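Local atomic coordinates of mannitol dehydrogenase (Pseudomonas fluorescens, PDB entry 1LJ8), a protein that binds NAD and probably uses it to catalyse the reversible oxidation of D-mannitol to D-fructose. Residues Tyr45-Glu54 with Pro275-Gln283; Thr132-Asp140 with Asp377-Phe385. One frame throughout, in Å; residues are numbered along the deposited sequence.

Contact 1 (Tyr45-Glu54 with Pro275-Gln283); sequences YTDALMNTGE and PAWEKVGVQ
The Tyr-45 ring carries Val-282 CG2 on one face, a CH-pi contact with the methyl carbon 3.8 Å from the ring centroid and 18° off its normal. At the edge of the same ring, near its plane, Val-280 O comes within 3.5 Å of Tyr-45 CD2; His-41 also meets this ring edge-to-face. The indole of Trp-277 has Pro-275 CG over one face, offset toward the rim, and Thr-46 at its edge. There Trp-277 NE1 donates to Thr-46 OG1 at 3.0 Å, a nearly straight bond (163° at the hydrogen) lying close to the ring plane, which helps fix the rotation of the indole. With OG1 anti to its own carbonyl carbon (chi1 -56°), the Thr-46 hydroxyl lies back toward the preceding turn and bonds to Gln-42 O while it accepts the indole N-H.

These groups join helix 42-50, which comes after strand 27-32 of the Rossmann sheet and the short helix 36-40, to the connection between strands 263-266 and 283-284 of a small second sheet. The 3-10 turn 277-279 in that connection presents Val-280 to the helix, CG1 lying 4.0 Å from Ala-48 CB and CG2 reaching the backbone at Tyr-45 O. Val-280 N and Val-282 N donate to Trp-277 O from opposite faces of its carbonyl plane, tying both valines to the turn. The two methyls of Leu-49 divide their partners: CD2 packs 3.7 Å from Pro-275 CB, and CD1 lies against Ala-276 O.

Just after the Schellman motif at Gly-53, Glu-54 is crossed at about a right angle by the extended chain of Lys-279, and Lys-279 NZ forms a salt bridge with Glu-54 OE1 at 2.6 Å, on the syn side of the carboxylate.

Contact 2 (Thr132-Asp140 with Asp377-Phe385); sequences TEGGYCIDD and DGSSKFPKF. With NAD (nicotinamide-adenine-dinucleotide), chain B.
Lys-384 NZ is gripped by three partners: Asp-140 OD2 at 2.7 Å through its syn lone pair, and two waters. One of them, water 3, donates to Ser-380 O and weakly to Glu-133 O; the other, water 4, donates to Ile-138 O. The lysine chain bends at chi2 (65°) and then runs extended, laying its CE 3.5 Å from Glu-133 O on the way to the aspartate. Asp-140 OD2 also touches Pro-383 CB, the two side chains crossing at about a right angle. An alanine in place of Lys-384 would probably leave the Asp-140 carboxylate without its opposite charge and both waters without the N-H donor that helps to place them.

Closer to the cofactor, Asp-377 caps helix 378-385. Its OD1 takes a 2.6 Å bond from Ser-380 OG and a weak one from Ser-380 N, while OD2 accepts from two further waters. Water 1 ties that oxygen to Thr-132 OG1 and to Gly-134 N. Water 2 bridges it to Glu-133 OE1, whose nearest approach to Asp-377 OD2 is 4.8 Å, so a water mediates between two carboxylates that would probably otherwise repel each other. Gly-134 packs against Ser-380 CB so tightly that a side chain there would run into the serine hydroxyl.

Bent at chi2 (80°), Glu-133 offers its two oxygens to different neighbours. OE1 accepts NAD O3D at 2.7 Å. OE2 is bonded by Asn-191 ND2 and lies 3.2 Å from Phe-385 CZ, at the ring edge, with carboxylate and ring planes 79° apart. A carboxylate binding a ribose hydroxyl from the Rossmann side, with a capped helix of the C-terminal domain behind it, marks this as the nicotinamide-ribose end of an interdomain NAD site.

The segments alternate along the chain: 45-54, 132-140, 275-283, then 377-385. Contact 1 is made within the Rossmann domain, whereas contact 2 joins that domain to the C-terminal one. Their centres lie 31 Å apart and their nearest atoms about 14 Å, so they do not touch. The Rossmann sheet relates them: helix 42-50 lies on the connection out of strand 27-32, segment 132-140 follows the adjoining strand 126-129, and Pro-275 and Trp-277 of contact 1 rest on Ile-126 of that second strand. Contact 2 bonds NAD directly; the side chain of Tyr-45 in contact 1 is about 11 Å from the bound NAD. Contact 1 thus packs parts of the Rossmann domain together away from the cofactor, while contact 2 lies at the cofactor between the domains.

Contact 1 (Tyr45-Glu54 with Pro275-Gln283)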
loop_
_atom_site.group_PDB
_atom_site.type_symbol
_atom_site.label_atom_id
_atom_site.label_comp_id
_atom_site.label_asym_id
_atom_site.label_seq_id
_atom_site.Cartn_x
_atom_site.Cartn_y
_atom_site.Cartn_z
ATOM N N TYR A 45 6.543 13.015 -7.257
ATOM C CA TYR A 45 7.458 14.002 -6.652
ATOM C C TYR A 45 8.786 14.082 -7.391
ATOM O O TYR A 45 9.366 15.142 -7.524
ATOM C CB TYR A 45 7.734 13.658 -5.193
ATOM C CG TYR A 45 6.613 14.010 -4.228
ATOM C CD1 TYR A 45 5.862 13.012 -3.604
ATOM C CD2 TYR A 45 6.384 15.349 -3.862
ATOM C CE1 TYR A 45 4.910 13.317 -2.635
ATOM C CE2 TYR A 45 5.460 15.667 -2.882
ATOM C CZ TYR A 45 4.720 14.644 -2.270
ATOM O OH TYR A 45 3.802 14.934 -1.288
ATOM N N THR A 46 9.285 12.951 -7.873
ATOM C CA THR A 46 10.548 12.972 -8.577
ATOM C C THR A 46 10.420 13.747 -9.902
ATOM O O THR A 46 11.306 14.510 -10.268
ATOM C CB THR A 46 11.042 11.533 -8.804
ATOM O OG1 THR A 46 11.110 10.874 -7.524
ATOM C CG2 THR A 46 12.420 11.569 -9.456
ATOM N N ASP A 47 9.289 13.597 -10.575
ATOM C CA ASP A 47 9.028 14.293 -11.834
ATOM C C ASP A 47 8.899 15.791 -11.495
ATOM O O ASP A 47 9.436 16.647 -12.233
ATOM C CB ASP A 47 7.710 13.752 -12.459
ATOM C CG ASP A 47 7.238 14.560 -13.665
ATOM O OD1 ASP A 47 7.688 14.241 -14.790
ATOM O OD2 ASP A 47 6.410 15.503 -13.500
ATOM N N ALA A 48 8.243 16.111 -10.380
ATOM C CA ALA A 48 8.077 17.533 -9.993
ATOM C C ALA A 48 9.457 18.185 -9.766
ATOM O O ALA A 48 9.676 19.348 -10.147
ATOM C CB ALA A 48 7.206 17.656 -8.712
ATOM N N LEU A 49 10.390 17.453 -9.158
ATOM C CA LEU A 49 11.751 17.980 -8.906
ATOM C C LEU A 49 12.454 18.228 -10.241
ATOM O O LEU A 49 13.097 19.272 -10.443
ATOM C CB LEU A 49 12.602 16.969 -8.105
ATOM C CG LEU A 49 14.053 17.410 -7.773
ATOM C CD1 LEU A 49 14.046 18.655 -6.873
ATOM C CD2 LEU A 49 14.726 16.292 -7.037
HETATM N N MSE A 50 12.351 17.258 -11.143
HETATM C CA MSE A 50 12.980 17.368 -12.473
HETATM C C MSE A 50 12.439 18.571 -13.214
HETATM O O MSE A 50 13.191 19.235 -13.932
HETATM C CB MSE A 50 12.729 16.069 -13.283
HETATM C CG MSE A 50 13.546 14.945 -12.709
HETATM SE SE MSE A 50 13.148 13.371 -13.800
HETATM C CE MSE A 50 14.132 12.107 -12.916
ATOM N N ASN A 51 11.167 18.881 -13.010
ATOM C CA ASN A 51 10.592 20.055 -13.684
ATOM C C ASN A 51 11.179 21.369 -13.179
ATOM O O ASN A 51 10.996 22.406 -13.838
ATOM C CB ASN A 51 9.083 20.096 -13.565
ATOM C CG ASN A 51 8.413 19.154 -14.551
ATOM O OD1 ASN A 51 8.990 18.801 -15.574
ATOM N ND2 ASN A 51 7.201 18.767 -14.255
ATOM N N THR A 52 11.875 21.335 -12.038
ATOM C CA THR A 52 12.519 22.562 -11.530
ATOM C C THR A 52 13.936 22.641 -12.089
ATOM O O THR A 52 14.654 23.615 -11.810
ATOM C CB THR A 52 12.674 22.631 -9.971
ATOM O OG1 THR A 52 13.572 21.600 -9.525
ATOM C CG2 THR A 52 11.314 22.498 -9.269
ATOM N N GLY A 53 14.331 21.619 -12.840
ATOM C CA GLY A 53 15.646 21.550 -13.447
ATOM C C GLY A 53 16.732 20.891 -12.602
ATOM O O GLY A 53 17.924 21.043 -12.890
ATOM N N GLU A 54 16.332 20.157 -11.562
ATOM C CA GLU A 54 17.290 19.496 -10.678
ATOM C C GLU A 54 16.944 18.020 -10.616
ATOM O O GLU A 54 15.824 17.625 -10.961
ATOM C CB GLU A 54 17.177 20.054 -9.250
ATOM C CG GLU A 54 17.652 21.478 -9.109
ATOM C CD GLU A 54 17.500 21.971 -7.689
ATOM O OE1 GLU A 54 17.818 21.214 -6.745
ATOM O OE2 GLU A 54 17.052 23.115 -7.521
ATOM N N PRO A 275 17.379 12.319 -3.998
ATOM C CA PRO A 275 16.971 13.541 -4.724
ATOM C C PRO A 275 16.614 14.595 -3.648
ATOM O O PRO A 275 16.185 14.242 -2.528
ATOM C CB PRO A 275 15.687 13.130 -5.468
ATOM C CG PRO A 275 15.772 11.560 -5.540
ATOM C CD PRO A 275 16.466 11.186 -4.233
ATOM N N ALA A 276 16.731 15.872 -4.013
ATOM C CA ALA A 276 16.355 16.990 -3.133
ATOM C C ALA A 276 14.809 17.151 -3.115
ATOM O O ALA A 276 14.259 18.209 -3.462
ATOM C CB ALA A 276 17.030 18.285 -3.648
ATOM N N TRP A 277 14.109 16.101 -2.712
ATOM C CA TRP A 277 12.636 16.107 -2.695
ATOM C C TRP A 277 12.034 17.222 -1.825
ATOM O O TRP A 277 10.880 17.616 -2.028
ATOM C CB TRP A 277 12.115 14.747 -2.185
ATOM C CG TRP A 277 12.239 13.591 -3.182
ATOM C CD1 TRP A 277 11.797 13.552 -4.495
ATOM C CD2 TRP A 277 12.731 12.269 -2.889
ATOM N NE1 TRP A 277 11.993 12.263 -5.017
ATOM C CE2 TRP A 277 12.557 11.475 -4.053
ATOM C CE3 TRP A 277 13.306 11.683 -1.744
ATOM C CZ2 TRP A 277 12.943 10.119 -4.110
ATOM C CZ3 TRP A 277 13.689 10.336 -1.806
ATOM C CH2 TRP A 277 13.506 9.577 -2.987
ATOM N N GLU A 278 12.801 17.732 -0.863
ATOM C CA GLU A 278 12.204 18.774 -0.017
ATOM C C GLU A 278 11.898 20.024 -0.833
ATOM O O GLU A 278 11.070 20.830 -0.405
ATOM C CB GLU A 278 13.105 19.151 1.195
ATOM C CG GLU A 278 14.516 19.627 0.849
ATOM C CD GLU A 278 15.533 18.455 0.783
ATOM O OE1 GLU A 278 15.464 17.654 -0.180
ATOM O OE2 GLU A 278 16.381 18.332 1.733
ATOM N N LYS A 279 12.560 20.198 -1.977
ATOM C CA LYS A 279 12.313 21.369 -2.811
ATOM C C LYS A 279 10.932 21.285 -3.466
ATOM O O LYS A 279 10.422 22.300 -3.989
ATOM C CB LYS A 279 13.400 21.503 -3.887
ATOM C CG LYS A 279 14.773 21.932 -3.309
ATOM C CD LYS A 279 15.903 21.999 -4.319
ATOM C CE LYS A 279 17.242 22.356 -3.598
ATOM N NZ LYS A 279 18.411 22.302 -4.501
ATOM N N VAL A 280 10.312 20.098 -3.451
ATOM C CA VAL A 280 8.970 19.976 -4.027
ATOM C C VAL A 280 7.926 19.464 -3.056
ATOM O O VAL A 280 6.971 18.776 -3.453
ATOM C CB VAL A 280 8.944 19.117 -5.312
ATOM C CG1 VAL A 280 9.664 19.913 -6.455
ATOM C CG2 VAL A 280 9.630 17.741 -5.054
ATOM N N GLY A 281 8.136 19.760 -1.765
ATOM C CA GLY A 281 7.131 19.428 -0.784
ATOM C C GLY A 281 7.247 18.211 0.130
ATOM O O GLY A 281 6.402 18.022 1.003
ATOM N N VAL A 282 8.244 17.361 -0.095
ATOM C CA VAL A 282 8.407 16.194 0.768
ATOM C C VAL A 282 8.942 16.748 2.085
ATOM O O VAL A 282 9.781 17.658 2.079
ATOM C CB VAL A 282 9.413 15.209 0.147
ATOM C CG1 VAL A 282 9.605 13.975 1.040
ATOM C CG2 VAL A 282 8.882 14.786 -1.237
ATOM N N GLN A 283 8.467 16.191 3.190
ATOM C CA GLN A 283 8.848 16.651 4.519
ATOM C C GLN A 283 9.783 15.659 5.189
ATOM O O GLN A 283 9.598 14.472 5.048
ATOM C CB GLN A 283 7.584 16.813 5.356
ATOM C CG GLN A 283 6.596 17.779 4.694
ATOM C CD GLN A 283 5.231 17.694 5.319
ATOM O OE1 GLN A 283 4.336 17.061 4.786
ATOM N NE2 GLN A 283 5.071 18.308 6.481
#

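Contact 2 (Thr132-Asp140 with Asp377-Phe385)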
loop_
_atom_site.group_PDB
_atom_site.type_symbol
_atom_site.label_atom_id
_atom_site.label_comp_id
_atom_site.label_asym_id
_atom_site.label_seq_id
_atom_site.Cartn_x
_atom_site.Cartn_y
_atom_site.Cartn_z
ATOM N N THR A 132 3.499 -4.279 -1.337
ATOM C CA THR A 132 2.263 -4.531 -0.566
ATOM C C THR A 132 2.475 -4.890 0.894
ATOM O O THR A 132 3.562 -5.302 1.316
ATOM C CB THR A 132 1.263 -5.582 -1.228
ATOM O OG1 THR A 132 1.696 -6.939 -0.963
ATOM C CG2 THR A 132 1.099 -5.293 -2.741
ATOM N N GLU A 133 1.385 -4.751 1.659
ATOM C CA GLU A 133 1.392 -4.959 3.101
ATOM C C GLU A 133 1.907 -6.314 3.574
ATOM O O GLU A 133 2.553 -6.382 4.645
ATOM C CB GLU A 133 -0.020 -4.736 3.683
ATOM C CG GLU A 133 -0.530 -3.261 3.637
ATOM C CD GLU A 133 -1.085 -2.772 2.312
ATOM O OE1 GLU A 133 -1.047 -3.489 1.284
ATOM O OE2 GLU A 133 -1.588 -1.614 2.285
ATOM N N GLY A 134 1.647 -7.348 2.795
ATOM C CA GLY A 134 2.099 -8.668 3.209
ATOM C C GLY A 134 3.409 -9.090 2.538
ATOM O O GLY A 134 3.848 -10.233 2.755
ATOM N N GLY A 135 4.055 -8.203 1.763
ATOM C CA GLY A 135 5.293 -8.616 1.079
ATOM C C GLY A 135 6.556 -8.747 1.927
ATOM O O GLY A 135 7.577 -9.235 1.447
ATOM N N TYR A 136 6.498 -8.370 3.203
ATOM C CA TYR A 136 7.706 -8.374 4.029
ATOM C C TYR A 136 7.973 -9.643 4.837
ATOM O O TYR A 136 9.037 -9.787 5.456
ATOM C CB TYR A 136 7.698 -7.148 4.950
ATOM C CG TYR A 136 7.694 -5.834 4.166
ATOM C CD1 TYR A 136 6.534 -5.370 3.529
ATOM C CD2 TYR A 136 8.879 -5.122 4.001
ATOM C CE1 TYR A 136 6.568 -4.212 2.742
ATOM C CE2 TYR A 136 8.950 -3.946 3.195
ATOM C CZ TYR A 136 7.782 -3.508 2.575
ATOM O OH TYR A 136 7.843 -2.378 1.790
ATOM N N CYS A 137 6.986 -10.523 4.845
ATOM C CA CYS A 137 7.118 -11.814 5.481
ATOM C C CYS A 137 7.487 -11.813 6.952
ATOM O O CYS A 137 8.313 -12.644 7.370
ATOM C CB CYS A 137 8.152 -12.649 4.706
ATOM S SG CYS A 137 7.721 -12.797 2.927
ATOM N N ILE A 138 6.951 -10.871 7.729
ATOM C CA ILE A 138 7.201 -10.899 9.180
ATOM C C ILE A 138 5.848 -11.260 9.786
ATOM O O ILE A 138 4.823 -10.657 9.422
ATOM C CB ILE A 138 7.612 -9.518 9.773
ATOM C CG1 ILE A 138 8.997 -9.115 9.264
ATOM C CG2 ILE A 138 7.559 -9.587 11.355
ATOM C CD1 ILE A 138 10.095 -9.929 9.820
ATOM N N ASP A 139 5.827 -12.242 10.686
ATOM C CA ASP A 139 4.587 -12.663 11.372
ATOM C C ASP A 139 4.395 -11.652 12.524
ATOM O O ASP A 139 5.195 -11.632 13.469
ATOM C CB ASP A 139 4.784 -14.082 11.922
ATOM C CG ASP A 139 3.558 -14.640 12.661
ATOM O OD1 ASP A 139 2.687 -13.877 13.140
ATOM O OD2 ASP A 139 3.493 -15.890 12.776
ATOM N N ASP A 140 3.370 -10.796 12.443
ATOM C CA ASP A 140 3.143 -9.789 13.490
ATOM C C ASP A 140 2.810 -10.323 14.879
ATOM O O ASP A 140 3.032 -9.629 15.864
ATOM C CB ASP A 140 2.061 -8.808 13.037
ATOM C CG ASP A 140 2.468 -8.071 11.799
ATOM O OD1 ASP A 140 3.536 -7.435 11.863
ATOM O OD2 ASP A 140 1.764 -8.147 10.768
ATOM N N ASP A 377 -6.784 -8.213 -0.245
ATOM C CA ASP A 377 -5.699 -8.648 0.623
ATOM C C ASP A 377 -5.941 -8.364 2.119
ATOM O O ASP A 377 -5.028 -7.934 2.863
ATOM C CB ASP A 377 -4.383 -7.970 0.137
ATOM C CG ASP A 377 -3.124 -8.664 0.636
ATOM O OD1 ASP A 377 -3.228 -9.770 1.241
ATOM O OD2 ASP A 377 -2.007 -8.082 0.417
ATOM N N GLY A 378 -7.167 -8.626 2.551
ATOM C CA GLY A 378 -7.481 -8.458 3.969
ATOM C C GLY A 378 -6.594 -9.370 4.812
ATOM O O GLY A 378 -6.257 -9.018 5.955
ATOM N N SER A 379 -6.234 -10.556 4.288
ATOM C CA SER A 379 -5.374 -11.460 5.073
ATOM C C SER A 379 -4.044 -10.788 5.444
ATOM O O SER A 379 -3.512 -11.025 6.540
ATOM C CB SER A 379 -5.120 -12.784 4.329
ATOM O OG SER A 379 -4.378 -12.568 3.138
ATOM N N SER A 380 -3.527 -9.906 4.589
ATOM C CA SER A 380 -2.283 -9.213 4.932
ATOM C C SER A 380 -2.543 -7.866 5.620
ATOM O O SER A 380 -1.686 -7.381 6.370
ATOM C CB SER A 380 -1.419 -8.905 3.675
ATOM O OG SER A 380 -1.184 -10.066 2.859
ATOM N N LYS A 381 -3.692 -7.256 5.339
ATOM C CA LYS A 381 -3.993 -5.937 5.883
ATOM C C LYS A 381 -4.486 -5.939 7.325
ATOM O O LYS A 381 -4.127 -5.032 8.082
ATOM C CB LYS A 381 -5.036 -5.241 5.003
ATOM C CG LYS A 381 -4.482 -4.860 3.649
ATOM C CD LYS A 381 -5.577 -4.345 2.758
ATOM C CE LYS A 381 -4.921 -3.780 1.436
ATOM N NZ LYS A 381 -5.984 -3.368 0.505
ATOM N N PHE A 382 -5.287 -6.930 7.704
ATOM C CA PHE A 382 -5.757 -6.953 9.079
ATOM C C PHE A 382 -4.690 -6.785 10.167
ATOM O O PHE A 382 -4.873 -5.952 11.055
ATOM C CB PHE A 382 -6.615 -8.207 9.372
ATOM C CG PHE A 382 -8.106 -7.970 9.160
ATOM C CD1 PHE A 382 -8.725 -8.372 7.991
ATOM C CD2 PHE A 382 -8.866 -7.296 10.123
ATOM C CE1 PHE A 382 -10.065 -8.128 7.758
ATOM C CE2 PHE A 382 -10.225 -7.034 9.906
ATOM C CZ PHE A 382 -10.838 -7.456 8.712
ATOM N N PRO A 383 -3.571 -7.554 10.127
ATOM C CA PRO A 383 -2.541 -7.413 11.175
ATOM C C PRO A 383 -1.830 -6.069 11.181
ATOM O O PRO A 383 -1.209 -5.709 12.183
ATOM C CB PRO A 383 -1.568 -8.604 10.904
ATOM C CG PRO A 383 -1.749 -8.864 9.386
ATOM C CD PRO A 383 -3.281 -8.690 9.220
ATOM N N LYS A 384 -1.899 -5.329 10.068
ATOM C CA LYS A 384 -1.286 -4.006 10.029
ATOM C C LYS A 384 -2.242 -2.893 10.424
ATOM O O LYS A 384 -1.858 -1.974 11.146
ATOM C CB LYS A 384 -0.796 -3.662 8.608
ATOM C CG LYS A 384 0.615 -4.088 8.321
ATOM C CD LYS A 384 0.773 -5.575 8.349
ATOM C CE LYS A 384 2.241 -5.949 8.069
ATOM N NZ LYS A 384 2.486 -7.393 8.290
ATOM N N PHE A 385 -3.483 -2.986 9.941
ATOM C CA PHE A 385 -4.439 -1.887 10.089
ATOM C C PHE A 385 -5.412 -1.924 11.238
ATOM O O PHE A 385 -5.847 -0.844 11.689
ATOM C CB PHE A 385 -5.358 -1.763 8.843
ATOM C CG PHE A 385 -4.644 -1.599 7.514
ATOM C CD1 PHE A 385 -5.387 -1.693 6.316
ATOM C CD2 PHE A 385 -3.254 -1.317 7.427
ATOM C CE1 PHE A 385 -4.745 -1.504 5.042
ATOM C CE2 PHE A 385 -2.609 -1.136 6.159
ATOM C CZ PHE A 385 -3.355 -1.225 4.976
HETATM P PA NAD B . -1.081 -2.255 -7.356
HETATM O O1A NAD B . -1.928 -3.418 -7.272
HETATM O O2A NAD B . -1.233 -1.211 -8.409
HETATM O O5B NAD B . 0.451 -2.696 -7.454
HETATM C C5B NAD B . 1.007 -3.606 -6.456
HETATM C C4B NAD B . 2.414 -3.840 -7.043
HETATM O O4B NAD B . 3.130 -4.724 -6.085
HETATM C C3B NAD B . 2.476 -4.677 -8.370
HETATM O O3B NAD B . 3.584 -4.153 -9.123
HETATM C C2B NAD B . 2.700 -6.110 -7.866
HETATM O O2B NAD B . 3.277 -6.963 -8.847
HETATM C C1B NAD B . 3.680 -5.863 -6.735
HETATM N N9A NAD B . 3.775 -6.906 -5.763
HETATM C C8A NAD B . 2.803 -7.599 -5.069
HETATM N N7A NAD B . 3.311 -8.466 -4.223
HETATM C C5A NAD B . 4.682 -8.325 -4.378
HETATM C C6A NAD B . 5.719 -8.988 -3.713
HETATM N N6A NAD B . 5.574 -9.907 -2.756
HETATM N N1A NAD B . 7.023 -8.672 -4.070
HETATM C C2A NAD B . 7.296 -7.718 -5.049
HETATM N N3A NAD B . 6.282 -7.031 -5.707
HETATM C C4A NAD B . 4.984 -7.384 -5.327
HETATM O O3 NAD B . -1.151 -1.577 -5.923
HETATM P PN NAD B . -0.918 -0.058 -5.451
HETATM O O1N NAD B . -2.209 0.636 -5.426
HETATM O O2N NAD B . 0.144 0.500 -6.293
HETATM O O5D NAD B . -0.484 -0.235 -3.945
HETATM C C5D NAD B . 0.764 -0.868 -3.696
HETATM C C4D NAD B . 1.096 -0.555 -2.303
HETATM O O4D NAD B . 1.439 0.827 -2.073
HETATM C C3D NAD B . 0.049 -0.914 -1.187
HETATM O O3D NAD B . 0.016 -2.308 -0.901
HETATM C C2D NAD B . 0.435 -0.002 -0.040
HETATM O O2D NAD B . 1.406 -0.608 0.802
HETATM C C1D NAD B . 0.986 1.256 -0.759
HETATM N N1N NAD B . 0.021 2.367 -0.870
HETATM C C2N NAD B . -1.070 2.406 -1.758
HETATM C C3N NAD B . -1.930 3.471 -1.672
HETATM C C7N NAD B . -3.149 3.509 -2.612
HETATM O O7N NAD B . -4.013 4.367 -2.376
HETATM N N7N NAD B . -3.304 2.621 -3.571
HETATM C C4N NAD B . -1.732 4.537 -0.666
HETATM C C5N NAD B . -0.589 4.466 0.187
HETATM C C6N NAD B . 0.317 3.371 0.105
HETATM O O HOH W 1 0.494 -8.646 0.444
HETATM O O HOH W 2 -2.139 -5.500 -0.208
HETATM O O HOH W 3 0.708 -8.622 6.451
HETATM O O HOH W 4 5.306 -7.886 8.134
#